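Local structure of protein-glutaminase (Chryseobacterium proteolyticum, 3A55) at residues A[278-283]-A[290-295]. The protein probably hydrolyses the side-chain amide of glutamine residues within proteins, releasing ammonia, and is seen here as a mutant pro form resembling a reaction intermediate. The protein carries 1 engineered substitution. Numbering follows the deposited sequence.
Sequences TKFSLL and PAPDVS
Ala291 opens the contact by setting its CB 3.8 Å from Phe280 CZ, at the far end of the ring and oblique to its plane; Tyr151, which meets the Phe280 ring edge-to-face, also touches this methyl. Pro292 follows with two apolar approaches. Its CD lies 3.7 Å from Phe280 CE1, again oblique to the ring, and Leu283 CD1 reaches the CG-CD side of the Pro292 ring, 3.6 Å from Pro292 CG. Leu283 comes from a type I beta turn spanning Phe280 to Leu283, in which Leu283 N donates to Phe280 O (3.0 Å). The segment 278-283 takes in the C-terminal part of helix 271-280 and this turn, and the later loop folds back against it after six intervening residues that are neither helix nor strand. Carbon-to-carbon approaches make up nearly all of the contact, so this is largely apolar packing at the surface near the C-terminus, with Phe280 as its buried member. At Asp293 the backbone does the touching: its O lies 3.7 Å from Lys279 CE, a carbon contact to which the lysine chain comes by a bend at chi2 (71°). The Asp293 carboxylate closes an Asx turn, OD1 accepting from Ser295 N (2.8 Å, 157° at the hydrogen) and from Ser295 OG, both on the same face of the carboxylate plane. Val294 CG1 then packs 3.8 Å from Phe280 CE1, the two side chains crossing at about a right angle, while Lys279 CG approaches the same methyl obliquely. With an alanine here in place of Phe280, the ring that Ala291 CB, Pro292 CD and Val294 CG1 share would be lost, which would probably leave a gap beside all three.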
ATOM      1  N   THR A 278      -9.649   8.159  -7.503  1.00 14.18           N
ATOM      2  CA  THR A 278     -10.747   9.121  -7.658  1.00 15.51           C
ATOM      3  C   THR A 278     -11.166   9.670  -6.287  1.00 15.70           C
ATOM      4  O   THR A 278     -11.340  10.883  -6.112  1.00 16.56           O
ATOM      5  CB  THR A 278     -11.934   8.500  -8.401  1.00 16.17           C
ATOM      6  OG1 THR A 278     -11.527   8.169  -9.737  1.00 17.94           O
ATOM      7  CG2 THR A 278     -13.118   9.486  -8.473  1.00 17.09           C
ATOM      8  N   LYS A 279     -11.302   8.785  -5.306  1.00 15.70           N
ATOM      9  CA  LYS A 279     -11.714   9.203  -3.960  1.00 16.02           C
ATOM     10  C   LYS A 279     -10.703  10.152  -3.327  1.00 15.41           C
ATOM     11  O   LYS A 279     -11.099  11.087  -2.629  1.00 16.28           O
ATOM     12  CB  LYS A 279     -11.932   7.982  -3.057  1.00 16.43           C
ATOM     13  CG  LYS A 279     -12.508   8.289  -1.669  1.00 18.32           C
ATOM     14  CD  LYS A 279     -13.973   8.701  -1.775  1.00 20.08           C
ATOM     15  CE  LYS A 279     -14.602   8.944  -0.411  1.00 22.11           C
ATOM     16  NZ  LYS A 279     -16.023   9.388  -0.550  1.00 24.09           N
ATOM     17  N   PHE A 280      -9.408   9.903  -3.559  1.00 15.29           N
ATOM     18  CA  PHE A 280      -8.347  10.694  -2.923  1.00 14.91           C
ATOM     19  C   PHE A 280      -7.879  11.887  -3.762  1.00 15.25           C
ATOM     20  O   PHE A 280      -6.959  12.601  -3.361  1.00 14.73           O
ATOM     21  CB  PHE A 280      -7.124   9.816  -2.586  1.00 14.48           C
ATOM     22  CG  PHE A 280      -7.385   8.740  -1.567  1.00 13.91           C
ATOM     23  CD1 PHE A 280      -8.548   8.700  -0.789  1.00 15.11           C
ATOM     24  CD2 PHE A 280      -6.413   7.772  -1.350  1.00 14.06           C
ATOM     25  CE1 PHE A 280      -8.737   7.689   0.150  1.00 16.05           C
ATOM     26  CE2 PHE A 280      -6.594   6.777  -0.414  1.00 14.99           C
ATOM     27  CZ  PHE A 280      -7.756   6.734   0.339  1.00 14.95           C
ATOM     28  N   SER A 281      -8.516  12.090  -4.913  1.00 15.11           N
ATOM     29  CA  SER A 281      -8.042  13.068  -5.895  0.50 14.90           C
ATOM     30  C   SER A 281      -7.739  14.452  -5.332  1.00 15.61           C
ATOM     31  O   SER A 281      -6.703  15.048  -5.664  1.00 15.84           O
ATOM     32  CB  SER A 281      -9.025  13.186  -7.057  0.50 14.58           C
ATOM     33  OG  SER A 281      -8.458  13.963  -8.102  0.50 13.92           O
ATOM     34  N   LEU A 282      -8.636  14.971  -4.487  1.00 15.11           N
ATOM     35  CA  LEU A 282      -8.484  16.336  -3.976  1.00 15.49           C
ATOM     36  C   LEU A 282      -7.764  16.427  -2.636  1.00 15.77           C
ATOM     37  O   LEU A 282      -7.664  17.497  -2.044  1.00 17.48           O
ATOM     38  CB  LEU A 282      -9.846  17.054  -3.902  1.00 15.49           C
ATOM     39  CG  LEU A 282     -10.628  17.104  -5.218  1.00 16.19           C
ATOM     40  CD1 LEU A 282     -11.969  17.802  -4.976  1.00 16.81           C
ATOM     41  CD2 LEU A 282      -9.842  17.810  -6.326  1.00 16.04           C
ATOM     42  N   LEU A 283      -7.254  15.294  -2.164  1.00 14.76           N
ATOM     43  CA  LEU A 283      -6.598  15.258  -0.859  1.00 15.10           C
ATOM     44  C   LEU A 283      -5.102  15.475  -0.997  1.00 15.14           C
ATOM     45  O   LEU A 283      -4.493  15.069  -1.990  1.00 15.40           O
ATOM     46  CB  LEU A 283      -6.888  13.938  -0.132  1.00 15.64           C
ATOM     47  CG  LEU A 283      -8.358  13.521  -0.052  1.00 14.67           C
ATOM     48  CD1 LEU A 283      -8.471  12.190   0.673  1.00 16.59           C
ATOM     49  CD2 LEU A 283      -9.233  14.587   0.635  1.00 16.17           C
ATOM     50  N   PRO A 290      -7.583   9.093   9.908  1.00 27.12           N
ATOM     51  CA  PRO A 290      -7.611   8.139   8.793  1.00 26.53           C
ATOM     52  C   PRO A 290      -8.081   8.736   7.475  1.00 24.47           C
ATOM     53  O   PRO A 290      -8.790   9.753   7.451  1.00 24.91           O
ATOM     54  CB  PRO A 290      -8.637   7.094   9.252  1.00 27.64           C
ATOM     55  CG  PRO A 290      -9.425   7.773  10.329  1.00 29.71           C
ATOM     56  CD  PRO A 290      -8.419   8.623  11.027  1.00 27.82           C
ATOM     57  N   ALA A 291      -7.667   8.095   6.383  1.00 22.06           N
ATOM     58  CA  ALA A 291      -8.150   8.420   5.049  1.00 21.13           C
ATOM     59  C   ALA A 291      -9.660   8.157   4.966  1.00 21.58           C
ATOM     60  O   ALA A 291     -10.202   7.382   5.755  1.00 22.28           O
ATOM     61  CB  ALA A 291      -7.399   7.586   4.004  1.00 19.94           C
ATOM     62  N   PRO A 292     -10.348   8.786   3.997  1.00 22.28           N
ATOM     63  CA  PRO A 292     -11.776   8.488   3.837  1.00 23.27           C
ATOM     64  C   PRO A 292     -12.001   7.043   3.391  1.00 24.56           C
ATOM     65  O   PRO A 292     -11.091   6.403   2.833  1.00 23.68           O
ATOM     66  CB  PRO A 292     -12.242   9.455   2.741  1.00 24.05           C
ATOM     67  CG  PRO A 292     -11.068  10.317   2.402  1.00 23.41           C
ATOM     68  CD  PRO A 292      -9.837   9.734   2.990  1.00 21.65           C
ATOM     69  N   ASP A 293     -13.212   6.549   3.631  1.00 27.44           N
ATOM     70  CA  ASP A 293     -13.594   5.162   3.367  1.00 29.75           C
ATOM     71  C   ASP A 293     -13.502   4.837   1.877  1.00 28.92           C
ATOM     72  O   ASP A 293     -14.043   5.562   1.047  1.00 29.34           O
ATOM     73  CB  ASP A 293     -15.035   4.934   3.859  1.00 31.98           C
ATOM     74  CG  ASP A 293     -15.328   3.482   4.192  1.00 35.88           C
ATOM     75  OD1 ASP A 293     -14.686   2.584   3.614  1.00 40.32           O
ATOM     76  OD2 ASP A 293     -16.209   3.233   5.042  1.00 41.47           O
ATOM     77  N   VAL A 294     -12.797   3.762   1.540  1.00 27.16           N
ATOM     78  CA  VAL A 294     -12.781   3.266   0.165  1.00 26.66           C
ATOM     79  C   VAL A 294     -13.366   1.852   0.067  1.00 29.38           C
ATOM     80  O   VAL A 294     -13.109   1.139  -0.907  1.00 28.93           O
ATOM     81  CB  VAL A 294     -11.357   3.309  -0.459  1.00 25.42           C
ATOM     82  CG1 VAL A 294     -10.918   4.752  -0.697  1.00 24.56           C
ATOM     83  CG2 VAL A 294     -10.348   2.565   0.416  1.00 24.25           C
ATOM     84  N   SER A 295     -14.143   1.452   1.079  1.00 32.92           N
ATOM     85  CA  SER A 295     -14.770   0.129   1.100  0.60 34.93           C
ATOM     86  C   SER A 295     -15.724  -0.064  -0.078  1.00 36.50           C
ATOM     87  O   SER A 295     -15.898  -1.179  -0.565  1.00 37.33           O
ATOM     88  CB  SER A 295     -15.500  -0.112   2.427  0.60 34.84           C
ATOM     89  OG  SER A 295     -16.501   0.867   2.658  0.60 34.53           O
TER